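Local coordinates for protein fumarylacetoacetate hydrolase (Burkholderia xenovorans, PDB 5TI1) that probably hydrolyses fumarylacetoacetate to fumarate and acetoacetate, the last step of phenylalanine and tyrosine breakdown, at a site that holds a magnesium ion, at residues V301-Q306 against Y350-Q355; L326-R331 against T340-N345; E416-G421 against V434-I439. One frame throughout, in Å; residues are numbered along the deposited sequence.

Contact 1 of 3, residues V301-Q306 against Y350-Q355; sequences VAQPAQ and YWTMAQ
Q306 reaches from the loop 301-306 into the turn that leads to a helix, and its amide there meets Y350, W351 and Q355 at once. NE2 gives a weak, bent bond to the backbone oxygen of Y350 (2.8 Å, N-H...O 125°), while the same nitrogen sits 3.3 Å above one face of the W351 ring, offset toward its rim and nearest to CE3. Amide and indole planes stand 75° apart, so the amide meets the ring nearly end-on instead of stacking on it. On the other branch, Q306 OE1 accepts from Q355 NE2 at 3.0 Å; this oxygen lies close to the plane of the Q355 amide, while the donor is tilted from the Q306 carbonyl plane. Closer to the backbone, CG of Q306 makes a CH-pi contact over one face of the Y350 ring, 4.1 Å from its centroid. With chi2 at -169° the chain runs extended past CG, which lets methylene and amide serve different partners. The receiving turn is a helix start: T352 is the N-cap of helix 353-362, and its OG1, also hydrogen-bonded to H316 NE2, accepts from Q355 N while Q355 OE1 accepts from T352 N in a nearly straight bond, a reciprocal capping box. Q355 is therefore held at both amide atoms, since NE2 also donates to L314 O. A water donates to P304 O and Y350 O, bridging the two backbones, and T352 CG2 packs on Q303 CB at 3.9 Å. Further out, Y350 OH bonds to D307 N and W351 NE1 to W179 O; W351 lies about 7 Å, side chain to side chain, from Y155, a predicted substrate-binding residue.

Contact 2 of 3, residues L326-R331 against T340-N345; sequences LEVTLR and TITRTN
L326 and T344 exchange two backbone bonds at one end of an antiparallel pairing in which strands 326-331 and 340-345 run at 167°, with axes 4.5 Å apart. This is the beta hairpin of strands 321-331 and 339-345, and its register slips by one residue between V328 and T329, a beta bulge that places I341 N, rather than a T342 amide, opposite V328 O. I341, the extra residue of the bulge, falls outside the paired positions, yet its CD1 packs on V328 CG1 (3.8 Å) and its CG2 on L330 CB. V328 also meets T342, whose CG2 lies 3.8 Å from V328 CB; T342 OG1 turns elsewhere, to F386 O and D384 O. V328 also packs on I225 and L227 of strand 223-233, which belongs to another mixed sheet.

On the opposite face E327 and R343 lie across from each other. E327 CG touches R343 CG at 3.9 Å. The salt bridge from E327 OE2 to R343 NE is long at 4.0 Å, with carboxylate and guanidinium planes 66° apart, so the two charges are probably only loosely coupled. With chi1 at -58° and an extended chain, R343 swings back along its own strand and lays one guanidinium face over T340 CG2, 3.3 Å below the plane.

Contact 3 of 3, residues E416-G421 against V434-I439; sequences ELTLAG and VCAGEI
L417 pairs with G437 and L419 with C435 where strands 416-421 and 434-439 run antiparallel at 174° in the hairpin formed by strands 416-424 and 429-440. Both are hydrogen-bonded pairs, each exchanging backbone bonds in both directions. L417 N approaches G437 O nearly along the C=O axis, whereas L419 N comes to C435 O from well above the carbonyl plane. A water donates both to L417 O (2.8 Å) and to C435 O (2.7 Å), so each of these carbonyls serves a strand bond and the water together.

The face that carries the leucines is the tightly packed one and mostly apolar, apart from N259 and the water that joins L417 O and C435 O. L419 CB meets C435 CB at 3.9 Å. Around them are L227, N259 and L257 of strands 223-233 and 252-263; L419 comes within about 10 Å, measured from its side chain, of the bound magnesium ion, and about 6 Å from the side chain of E228, one of the magnesium ligands. G437 adds no side chain beside L417, which turns to I225, W261 and the strand 321-331.

The other face is looser and partly exposed. T418 CG2 lies against V434 CB at 3.8 Å, while T418 OG1 comes beside A436 CB. Beyond them E416 and E438 extend from a non-hydrogen-bonded pair. E438 OE2 comes 3.5 Å from E416 CB, and the two OE2 atoms, E416 and E438, stand 4.2 Å apart with carboxylate planes turned 67°. Such like charges would tend to raise the proton affinity of one or both groups, a tendency probably countered at E416 by the salt bridge from its OE1 to R331.

Going from the N terminus, the chain enters the loop 301-306, builds the hairpin of contact 2, and returns at 350-355, so contact 1 closes a loop of 43 intervening residues with contact 2 nested inside it; their centres are 22 Å apart and they do not touch. Contact 2 closes a much shorter loop of its own. Contact 3 follows in series and closes a second hairpin, with 12 residues between its segments. Contacts 2 and 3 meet directly because strands 321-331 and 416-424 are neighbours in one sheet, whereas contact 1 lies across the chain's centre from contact 3 and fastens the start of helix 353-362 to the loop before strand 321-331.

Contact 1 of 3, residues V301-Q306 against Y350-Q355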
ATOM      1  N   VAL B 301     -25.546  -7.945 -14.485  1.00 47.25           N
ATOM      2  CA  VAL B 301     -26.586  -8.885 -14.084  1.00 48.96           C
ATOM      3  C   VAL B 301     -26.894  -8.681 -12.607  1.00 48.43           C
ATOM      4  O   VAL B 301     -26.188  -7.969 -11.884  1.00 47.44           O
ATOM      5  CB  VAL B 301     -26.192 -10.360 -14.335  1.00 51.77           C
ATOM      6  CG1 VAL B 301     -26.115 -10.662 -15.826  1.00 50.61           C
ATOM      7  CG2 VAL B 301     -24.877 -10.683 -13.636  1.00 47.27           C
ATOM      8  N   ALA B 302     -27.966  -9.332 -12.164  1.00 50.12           N
ATOM      9  CA  ALA B 302     -28.415  -9.213 -10.784  1.00 50.01           C
ATOM     10  C   ALA B 302     -27.472  -9.947  -9.835  1.00 54.11           C
ATOM     11  O   ALA B 302     -27.184 -11.135 -10.016  1.00 49.03           O
ATOM     12  CB  ALA B 302     -29.832  -9.757 -10.646  1.00 52.43           C
ATOM     13  N   GLN B 303     -27.004  -9.228  -8.817  1.00 48.70           N
ATOM     14  CA  GLN B 303     -26.144  -9.782  -7.786  1.00 49.93           C
ATOM     15  C   GLN B 303     -26.938 -10.705  -6.859  1.00 47.26           C
ATOM     16  O   GLN B 303     -28.166 -10.659  -6.827  1.00 49.00           O
ATOM     17  CB  GLN B 303     -25.493  -8.644  -6.986  1.00 43.99           C
ATOM     18  CG  GLN B 303     -26.481  -7.740  -6.209  1.00 44.56           C
ATOM     19  CD  GLN B 303     -27.110  -6.639  -7.059  1.00 45.83           C
ATOM     20  OE1 GLN B 303     -26.919  -6.583  -8.272  1.00 48.51           O
ATOM     21  NE2 GLN B 303     -27.855  -5.747  -6.413  1.00 45.82           N
ATOM     22  N   PRO B 304     -26.255 -11.559  -6.094  1.00 48.94           N
ATOM     23  CA  PRO B 304     -26.966 -12.436  -5.154  1.00 48.06           C
ATOM     24  C   PRO B 304     -27.773 -11.656  -4.126  1.00 51.97           C
ATOM     25  O   PRO B 304     -27.449 -10.520  -3.770  1.00 48.82           O
ATOM     26  CB  PRO B 304     -25.838 -13.221  -4.477  1.00 53.92           C
ATOM     27  CG  PRO B 304     -24.742 -13.249  -5.495  1.00 49.07           C
ATOM     28  CD  PRO B 304     -24.828 -11.915  -6.207  1.00 44.94           C
ATOM     29  N   ALA B 305     -28.826 -12.301  -3.633  1.00 50.40           N
ATOM     30  CA  ALA B 305     -29.644 -11.727  -2.579  1.00 57.75           C
ATOM     31  C   ALA B 305     -28.886 -11.727  -1.256  1.00 56.13           C
ATOM     32  O   ALA B 305     -28.268 -12.724  -0.878  1.00 57.36           O
ATOM     33  CB  ALA B 305     -30.951 -12.509  -2.449  1.00 58.18           C
ATOM     34  N   GLN B 306     -28.942 -10.602  -0.546  1.00 48.98           N
ATOM     35  CA  GLN B 306     -28.231 -10.436   0.716  1.00 47.79           C
ATOM     36  C   GLN B 306     -29.196 -10.590   1.887  1.00 54.81           C
ATOM     37  O   GLN B 306     -30.289 -10.010   1.885  1.00 52.74           O
ATOM     38  CB  GLN B 306     -27.522  -9.075   0.773  1.00 45.80           C
ATOM     39  CG  GLN B 306     -26.469  -8.889  -0.321  1.00 46.05           C
ATOM     40  CD  GLN B 306     -25.581  -7.673  -0.103  1.00 44.10           C
ATOM     41  OE1 GLN B 306     -26.064  -6.559   0.106  1.00 42.14           O
ATOM     42  NE2 GLN B 306     -24.270  -7.888  -0.142  1.00 40.68           N
ATOM     43  N   TYR B 350     -20.927 -12.101  -3.215  1.00 39.55           N
ATOM     44  CA  TYR B 350     -21.961 -11.594  -2.316  1.00 40.39           C
ATOM     45  C   TYR B 350     -21.912 -10.072  -2.189  1.00 40.80           C
ATOM     46  O   TYR B 350     -22.952  -9.425  -2.029  1.00 40.14           O
ATOM     47  CB  TYR B 350     -21.791 -12.250  -0.946  1.00 46.21           C
ATOM     48  CG  TYR B 350     -22.940 -12.082   0.021  1.00 41.89           C
ATOM     49  CD1 TYR B 350     -22.977 -11.013   0.908  1.00 45.76           C
ATOM     50  CD2 TYR B 350     -23.967 -13.011   0.075  1.00 43.90           C
ATOM     51  CE1 TYR B 350     -24.026 -10.865   1.814  1.00 42.46           C
ATOM     52  CE2 TYR B 350     -25.015 -12.876   0.972  1.00 47.57           C
ATOM     53  CZ  TYR B 350     -25.041 -11.800   1.839  1.00 45.95           C
ATOM     54  OH  TYR B 350     -26.083 -11.663   2.732  1.00 49.79           O
ATOM     55  N   TRP B 351     -20.720  -9.481  -2.226  1.00 43.37           N
ATOM     56  CA  TRP B 351     -20.561  -8.030  -2.145  1.00 36.42           C
ATOM     57  C   TRP B 351     -20.083  -7.513  -3.494  1.00 35.75           C
ATOM     58  O   TRP B 351     -19.131  -8.050  -4.065  1.00 36.26           O
ATOM     59  CB  TRP B 351     -19.568  -7.632  -1.044  1.00 34.99           C
ATOM     60  CG  TRP B 351     -19.988  -7.990   0.360  1.00 35.64           C
ATOM     61  CD1 TRP B 351     -19.537  -9.039   1.111  1.00 46.07           C
ATOM     62  CD2 TRP B 351     -20.932  -7.286   1.189  1.00 45.82           C
ATOM     63  NE1 TRP B 351     -20.139  -9.032   2.350  1.00 36.58           N
ATOM     64  CE2 TRP B 351     -21.002  -7.970   2.421  1.00 48.09           C
ATOM     65  CE3 TRP B 351     -21.724  -6.144   1.006  1.00 36.49           C
ATOM     66  CZ2 TRP B 351     -21.836  -7.553   3.466  1.00 37.66           C
ATOM     67  CZ3 TRP B 351     -22.555  -5.732   2.049  1.00 45.40           C
ATOM     68  CH2 TRP B 351     -22.599  -6.433   3.261  1.00 37.80           C
ATOM     69  N   THR B 352     -20.734  -6.474  -4.004  1.00 36.02           N
ATOM     70  CA  THR B 352     -20.344  -5.927  -5.295  1.00 39.98           C
ATOM     71  C   THR B 352     -19.149  -4.988  -5.157  1.00 36.34           C
ATOM     72  O   THR B 352     -18.751  -4.595  -4.058  1.00 32.88           O
ATOM     73  CB  THR B 352     -21.503  -5.167  -5.924  1.00 36.70           C
ATOM     74  OG1 THR B 352     -21.783  -4.013  -5.119  1.00 38.05           O
ATOM     75  CG2 THR B 352     -22.725  -6.063  -5.998  1.00 38.65           C
ATOM     76  N   MET B 353     -18.594  -4.610  -6.314  1.00 33.29           N
ATOM     77  CA  MET B 353     -17.550  -3.593  -6.353  1.00 31.76           C
ATOM     78  C   MET B 353     -18.028  -2.280  -5.750  1.00 37.83           C
ATOM     79  O   MET B 353     -17.289  -1.623  -5.010  1.00 35.73           O
ATOM     80  CB  MET B 353     -17.095  -3.378  -7.795  1.00 36.59           C
ATOM     81  CG  MET B 353     -16.356  -4.557  -8.402  1.00 31.64           C
ATOM     82  SD  MET B 353     -15.937  -4.258 -10.135  1.00 35.57           S
ATOM     83  CE  MET B 353     -17.550  -4.427 -10.906  1.00 35.50           C
ATOM     84  N   ALA B 354     -19.261  -1.872  -6.071  1.00 32.77           N
ATOM     85  CA  ALA B 354     -19.800  -0.642  -5.506  1.00 32.69           C
ATOM     86  C   ALA B 354     -19.801  -0.706  -3.985  1.00 38.43           C
ATOM     87  O   ALA B 354     -19.372   0.238  -3.304  1.00 34.23           O
ATOM     88  CB  ALA B 354     -21.213  -0.396  -6.045  1.00 34.33           C
ATOM     89  N   GLN B 355     -20.260  -1.830  -3.436  1.00 33.12           N
ATOM     90  CA  GLN B 355     -20.320  -1.963  -1.989  1.00 32.97           C
ATOM     91  C   GLN B 355     -18.923  -1.987  -1.387  1.00 40.41           C
ATOM     92  O   GLN B 355     -18.685  -1.389  -0.331  1.00 30.79           O
ATOM     93  CB  GLN B 355     -21.106  -3.216  -1.622  1.00 34.37           C
ATOM     94  CG  GLN B 355     -22.584  -3.099  -1.978  1.00 36.06           C
ATOM     95  CD  GLN B 355     -23.345  -4.378  -1.729  1.00 37.60           C
ATOM     96  OE1 GLN B 355     -22.868  -5.475  -2.048  1.00 37.66           O
ATOM     97  NE2 GLN B 355     -24.541  -4.250  -1.159  1.00 41.79           N
TER
HETATM   98  O   HOH W   1     -25.000  -9.502  -3.587  1.00 37.16           O

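Contact 2 of 3, residues L326-R331 against T340-N345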
ATOM      1  N   LEU B 326     -14.915 -17.337 -15.634  1.00 39.82           N
ATOM      2  CA  LEU B 326     -13.525 -17.451 -15.205  1.00 38.42           C
ATOM      3  C   LEU B 326     -13.085 -18.911 -15.202  1.00 43.47           C
ATOM      4  O   LEU B 326     -13.870 -19.806 -14.864  1.00 39.88           O
ATOM      5  CB  LEU B 326     -13.343 -16.846 -13.809  1.00 40.95           C
ATOM      6  CG  LEU B 326     -13.757 -15.387 -13.630  1.00 41.11           C
ATOM      7  CD1 LEU B 326     -13.865 -15.058 -12.153  1.00 42.79           C
ATOM      8  CD2 LEU B 326     -12.787 -14.436 -14.306  1.00 38.29           C
ATOM      9  N   GLU B 327     -11.820 -19.146 -15.573  1.00 37.64           N
ATOM     10  CA  GLU B 327     -11.239 -20.480 -15.601  1.00 41.45           C
ATOM     11  C   GLU B 327      -9.791 -20.406 -15.142  1.00 39.75           C
ATOM     12  O   GLU B 327      -9.121 -19.383 -15.292  1.00 35.06           O
ATOM     13  CB  GLU B 327     -11.284 -21.119 -17.005  1.00 41.10           C
ATOM     14  CG  GLU B 327     -12.682 -21.234 -17.596  1.00 56.22           C
ATOM     15  CD  GLU B 327     -12.741 -22.133 -18.826  1.00 61.21           C
ATOM     16  OE1 GLU B 327     -11.686 -22.667 -19.224  1.00 53.72           O
ATOM     17  OE2 GLU B 327     -13.846 -22.301 -19.389  1.00 61.02           O
ATOM     18  N   VAL B 328      -9.310 -21.507 -14.583  1.00 36.29           N
ATOM     19  CA  VAL B 328      -7.918 -21.624 -14.181  1.00 34.95           C
ATOM     20  C   VAL B 328      -7.401 -22.942 -14.728  1.00 35.58           C
ATOM     21  O   VAL B 328      -8.091 -23.965 -14.650  1.00 37.01           O
ATOM     22  CB  VAL B 328      -7.744 -21.543 -12.650  1.00 37.58           C
ATOM     23  CG1 VAL B 328      -6.280 -21.770 -12.244  1.00 37.22           C
ATOM     24  CG2 VAL B 328      -8.264 -20.180 -12.112  1.00 33.60           C
ATOM     25  N   THR B 329      -6.213 -22.915 -15.314  1.00 42.31           N
ATOM     26  CA  THR B 329      -5.534 -24.136 -15.706  1.00 41.99           C
ATOM     27  C   THR B 329      -4.229 -24.251 -14.936  1.00 37.99           C
ATOM     28  O   THR B 329      -3.645 -23.247 -14.499  1.00 32.66           O
ATOM     29  CB  THR B 329      -5.280 -24.200 -17.225  1.00 40.78           C
ATOM     30  OG1 THR B 329      -4.343 -23.190 -17.610  1.00 37.85           O
ATOM     31  CG2 THR B 329      -6.592 -24.009 -18.000  1.00 37.02           C
ATOM     32  N   LEU B 330      -3.801 -25.498 -14.742  1.00 34.39           N
ATOM     33  CA  LEU B 330      -2.542 -25.812 -14.084  1.00 34.41           C
ATOM     34  C   LEU B 330      -1.776 -26.738 -15.011  1.00 33.86           C
ATOM     35  O   LEU B 330      -2.329 -27.736 -15.483  1.00 38.06           O
ATOM     36  CB  LEU B 330      -2.774 -26.475 -12.715  1.00 37.18           C
ATOM     37  CG  LEU B 330      -1.579 -26.660 -11.763  1.00 37.92           C
ATOM     38  CD1 LEU B 330      -2.060 -26.765 -10.328  1.00 36.83           C
ATOM     39  CD2 LEU B 330      -0.723 -27.876 -12.118  1.00 33.26           C
ATOM     40  N   ARG B 331      -0.526 -26.403 -15.294  1.00 34.43           N
ATOM     41  CA  ARG B 331       0.286 -27.261 -16.152  1.00 34.51           C
ATOM     42  C   ARG B 331       1.562 -27.664 -15.431  1.00 32.45           C
ATOM     43  O   ARG B 331       2.420 -26.801 -15.167  1.00 31.28           O
ATOM     44  CB  ARG B 331       0.613 -26.581 -17.481  1.00 38.59           C
ATOM     45  CG  ARG B 331       1.424 -27.478 -18.401  1.00 40.81           C
ATOM     46  CD  ARG B 331       1.396 -27.015 -19.841  1.00 45.38           C
ATOM     47  NE  ARG B 331       1.932 -25.670 -19.986  1.00 52.36           N
ATOM     48  CZ  ARG B 331       3.225 -25.374 -19.923  1.00 66.60           C
ATOM     49  NH1 ARG B 331       4.120 -26.333 -19.710  1.00 77.81           N
ATOM     50  NH2 ARG B 331       3.625 -24.113 -20.062  1.00 65.14           N
ATOM     51  N   THR B 340      -7.526 -27.930 -16.920  1.00 40.19           N
ATOM     52  CA  THR B 340      -8.394 -26.991 -16.213  1.00 45.31           C
ATOM     53  C   THR B 340      -8.721 -27.539 -14.828  1.00 40.24           C
ATOM     54  O   THR B 340      -9.041 -28.719 -14.673  1.00 41.46           O
ATOM     55  CB  THR B 340      -9.673 -26.732 -17.008  1.00 50.90           C
ATOM     56  OG1 THR B 340      -9.341 -26.186 -18.293  1.00 50.39           O
ATOM     57  CG2 THR B 340     -10.561 -25.744 -16.266  1.00 41.23           C
ATOM     58  N   ILE B 341      -8.597 -26.697 -13.809  1.00 39.13           N
ATOM     59  CA  ILE B 341      -8.842 -27.126 -12.438  1.00 42.66           C
ATOM     60  C   ILE B 341     -10.061 -26.459 -11.817  1.00 44.16           C
ATOM     61  O   ILE B 341     -10.553 -26.948 -10.785  1.00 40.50           O
ATOM     62  CB  ILE B 341      -7.605 -26.898 -11.547  1.00 37.79           C
ATOM     63  CG1 ILE B 341      -7.271 -25.400 -11.463  1.00 37.43           C
ATOM     64  CG2 ILE B 341      -6.436 -27.754 -12.053  1.00 37.55           C
ATOM     65  CD1 ILE B 341      -6.363 -25.035 -10.295  1.00 39.20           C
ATOM     66  N   THR B 342     -10.561 -25.368 -12.392  1.00 41.41           N
ATOM     67  CA  THR B 342     -11.823 -24.817 -11.925  1.00 42.99           C
ATOM     68  C   THR B 342     -12.435 -23.955 -13.022  1.00 45.67           C
ATOM     69  O   THR B 342     -11.728 -23.454 -13.901  1.00 39.78           O
ATOM     70  CB  THR B 342     -11.639 -24.018 -10.629  1.00 42.06           C
ATOM     71  OG1 THR B 342     -12.923 -23.715 -10.072  1.00 42.64           O
ATOM     72  CG2 THR B 342     -10.846 -22.732 -10.874  1.00 37.44           C
ATOM     73  N   ARG B 343     -13.765 -23.828 -12.976  1.00 41.93           N
ATOM     74  CA  ARG B 343     -14.523 -22.927 -13.839  1.00 42.39           C
ATOM     75  C   ARG B 343     -15.601 -22.283 -12.978  1.00 42.82           C
ATOM     76  O   ARG B 343     -16.386 -22.999 -12.355  1.00 44.08           O
ATOM     77  CB  ARG B 343     -15.168 -23.671 -15.017  1.00 45.57           C
ATOM     78  CG  ARG B 343     -14.212 -24.431 -15.938  1.00 46.79           C
ATOM     79  CD  ARG B 343     -14.993 -25.339 -16.913  1.00 46.12           C
ATOM     80  NE  ARG B 343     -14.119 -25.967 -17.904  1.00 74.97           N
ATOM     81  CZ  ARG B 343     -13.392 -27.064 -17.689  1.00 73.97           C
ATOM     82  NH1 ARG B 343     -13.420 -27.666 -16.505  1.00 79.09           N
ATOM     83  NH2 ARG B 343     -12.621 -27.558 -18.653  1.00 65.12           N
ATOM     84  N   THR B 344     -15.635 -20.956 -12.920  1.00 41.85           N
ATOM     85  CA  THR B 344     -16.645 -20.283 -12.102  1.00 48.94           C
ATOM     86  C   THR B 344     -17.056 -18.983 -12.792  1.00 48.70           C
ATOM     87  O   THR B 344     -16.848 -18.812 -13.998  1.00 42.19           O
ATOM     88  CB  THR B 344     -16.123 -20.061 -10.671  1.00 52.91           C
ATOM     89  OG1 THR B 344     -17.189 -19.569  -9.848  1.00 41.65           O
ATOM     90  CG2 THR B 344     -14.988 -19.053 -10.659  1.00 39.01           C
ATOM     91  N   ASN B 345     -17.659 -18.069 -12.026  1.00 45.54           N
ATOM     92  CA  ASN B 345     -18.172 -16.817 -12.563  1.00 41.81           C
ATOM     93  C   ASN B 345     -18.098 -15.740 -11.490  1.00 40.59           C
ATOM     94  O   ASN B 345     -18.397 -15.996 -10.322  1.00 41.57           O
ATOM     95  CB  ASN B 345     -19.626 -16.962 -13.054  1.00 47.54           C
ATOM     96  CG  ASN B 345     -20.036 -15.842 -14.003  1.00 44.13           C
ATOM     97  OD1 ASN B 345     -20.120 -14.675 -13.611  1.00 43.31           O
ATOM     98  ND2 ASN B 345     -20.273 -16.195 -15.265  1.00 45.32           N
TER

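Contact 3 of 3, residues E416-G421 against V434-I439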
ATOM      1  N   GLU B 416       2.780 -24.173 -13.857  1.00 29.00           N
ATOM      2  CA  GLU B 416       2.327 -22.883 -14.362  1.00 30.44           C
ATOM      3  C   GLU B 416       0.825 -22.761 -14.125  1.00 33.90           C
ATOM      4  O   GLU B 416       0.055 -23.650 -14.504  1.00 30.63           O
ATOM      5  CB  GLU B 416       2.652 -22.708 -15.851  1.00 35.62           C
ATOM      6  CG  GLU B 416       2.186 -21.360 -16.429  1.00 40.25           C
ATOM      7  CD  GLU B 416       2.597 -21.143 -17.887  1.00 41.64           C
ATOM      8  OE1 GLU B 416       2.271 -21.996 -18.752  1.00 34.23           O
ATOM      9  OE2 GLU B 416       3.239 -20.105 -18.165  1.00 36.24           O
ATOM     10  N   LEU B 417       0.413 -21.671 -13.488  1.00 31.75           N
ATOM     11  CA  LEU B 417      -0.988 -21.427 -13.161  1.00 30.80           C
ATOM     12  C   LEU B 417      -1.488 -20.292 -14.041  1.00 31.18           C
ATOM     13  O   LEU B 417      -0.889 -19.210 -14.050  1.00 30.20           O
ATOM     14  CB  LEU B 417      -1.155 -21.086 -11.678  1.00 28.77           C
ATOM     15  CG  LEU B 417      -1.239 -22.264 -10.696  1.00 29.36           C
ATOM     16  CD1 LEU B 417      -2.567 -22.995 -10.861  1.00 30.75           C
ATOM     17  CD2 LEU B 417      -0.062 -23.243 -10.799  1.00 31.59           C
ATOM     18  N   THR B 418      -2.573 -20.539 -14.784  1.00 34.27           N
ATOM     19  CA  THR B 418      -3.088 -19.562 -15.738  1.00 30.51           C
ATOM     20  C   THR B 418      -4.557 -19.269 -15.464  1.00 31.29           C
ATOM     21  O   THR B 418      -5.410 -20.153 -15.606  1.00 35.17           O
ATOM     22  CB  THR B 418      -2.907 -20.046 -17.177  1.00 35.81           C
ATOM     23  OG1 THR B 418      -1.530 -20.385 -17.404  1.00 36.80           O
ATOM     24  CG2 THR B 418      -3.307 -18.947 -18.140  1.00 37.01           C
ATOM     25  N   LEU B 419      -4.849 -18.021 -15.123  1.00 30.67           N
ATOM     26  CA  LEU B 419      -6.221 -17.523 -15.028  1.00 31.41           C
ATOM     27  C   LEU B 419      -6.661 -16.967 -16.374  1.00 32.19           C
ATOM     28  O   LEU B 419      -5.885 -16.296 -17.064  1.00 31.81           O
ATOM     29  CB  LEU B 419      -6.333 -16.413 -13.978  1.00 35.58           C
ATOM     30  CG  LEU B 419      -6.534 -16.715 -12.495  1.00 33.15           C
ATOM     31  CD1 LEU B 419      -5.427 -17.541 -11.968  1.00 29.66           C
ATOM     32  CD2 LEU B 419      -6.646 -15.401 -11.693  1.00 29.61           C
ATOM     33  N   ALA B 420      -7.917 -17.232 -16.738  1.00 33.48           N
ATOM     34  CA  ALA B 420      -8.486 -16.716 -17.971  1.00 34.39           C
ATOM     35  C   ALA B 420      -9.934 -16.325 -17.714  1.00 36.12           C
ATOM     36  O   ALA B 420     -10.590 -16.869 -16.821  1.00 39.95           O
ATOM     37  CB  ALA B 420      -8.415 -17.742 -19.109  1.00 35.54           C
ATOM     38  N   GLY B 421     -10.441 -15.397 -18.515  1.00 38.95           N
ATOM     39  CA  GLY B 421     -11.780 -14.889 -18.282  1.00 36.73           C
ATOM     40  C   GLY B 421     -12.357 -14.209 -19.495  1.00 37.78           C
ATOM     41  O   GLY B 421     -11.637 -13.585 -20.280  1.00 37.35           O
ATOM     42  N   VAL B 434      -4.967 -13.426 -20.288  1.00 31.62           N
ATOM     43  CA  VAL B 434      -4.538 -14.400 -19.296  1.00 32.87           C
ATOM     44  C   VAL B 434      -3.694 -13.731 -18.224  1.00 33.54           C
ATOM     45  O   VAL B 434      -3.034 -12.709 -18.447  1.00 28.75           O
ATOM     46  CB  VAL B 434      -3.765 -15.592 -19.913  1.00 35.35           C
ATOM     47  CG1 VAL B 434      -4.650 -16.361 -20.899  1.00 34.10           C
ATOM     48  CG2 VAL B 434      -2.460 -15.137 -20.554  1.00 34.97           C
ATOM     49  N   CYS B 435      -3.734 -14.337 -17.045  1.00 31.83           N
ATOM     50  CA  CYS B 435      -2.973 -13.942 -15.874  1.00 27.76           C
ATOM     51  C   CYS B 435      -2.194 -15.183 -15.435  1.00 31.56           C
ATOM     52  O   CYS B 435      -2.724 -16.016 -14.695  1.00 28.18           O
ATOM     53  CB  CYS B 435      -3.931 -13.435 -14.800  1.00 27.66           C
ATOM     54  SG  CYS B 435      -3.212 -13.298 -13.181  1.00 30.16           S
ATOM     55  N   ALA B 436      -0.944 -15.314 -15.900  1.00 27.12           N
ATOM     56  CA  ALA B 436      -0.153 -16.527 -15.716  1.00 27.11           C
ATOM     57  C   ALA B 436       1.109 -16.302 -14.881  1.00 27.65           C
ATOM     58  O   ALA B 436       1.730 -15.237 -14.914  1.00 25.22           O
ATOM     59  CB  ALA B 436       0.274 -17.124 -17.071  1.00 27.78           C
ATOM     60  N   GLY B 437       1.511 -17.348 -14.167  1.00 26.05           N
ATOM     61  CA  GLY B 437       2.797 -17.360 -13.500  1.00 25.14           C
ATOM     62  C   GLY B 437       3.252 -18.783 -13.303  1.00 26.12           C
ATOM     63  O   GLY B 437       2.434 -19.692 -13.134  1.00 26.37           O
ATOM     64  N   GLU B 438       4.570 -18.978 -13.319  1.00 26.93           N
ATOM     65  CA  GLU B 438       5.165 -20.293 -13.136  1.00 27.11           C
ATOM     66  C   GLU B 438       6.071 -20.257 -11.910  1.00 27.61           C
ATOM     67  O   GLU B 438       6.802 -19.288 -11.699  1.00 33.68           O
ATOM     68  CB  GLU B 438       5.918 -20.715 -14.403  1.00 25.79           C
ATOM     69  CG  GLU B 438       6.518 -22.110 -14.347  1.00 37.70           C
ATOM     70  CD  GLU B 438       6.932 -22.625 -15.721  1.00 35.63           C
ATOM     71  OE1 GLU B 438       8.129 -22.874 -15.930  1.00 31.87           O
ATOM     72  OE2 GLU B 438       6.054 -22.767 -16.595  1.00 37.35           O
ATOM     73  N   ILE B 439       5.995 -21.295 -11.080  1.00 29.90           N
ATOM     74  CA  ILE B 439       6.594 -21.266  -9.747  1.00 31.15           C
ATOM     75  C   ILE B 439       8.061 -21.687  -9.823  1.00 33.01           C
ATOM     76  O   ILE B 439       8.397 -22.724 -10.410  1.00 25.59           O
ATOM     77  CB  ILE B 439       5.814 -22.167  -8.777  1.00 28.15           C
ATOM     78  CG1 ILE B 439       4.364 -21.678  -8.636  1.00 25.82           C
ATOM     79  CG2 ILE B 439       6.533 -22.237  -7.429  1.00 25.32           C
ATOM     80  CD1 ILE B 439       4.239 -20.211  -8.326  1.00 24.97           C
TER
HETATM   81  O   HOH W   2      -1.488 -16.979 -12.449  1.00 26.90           O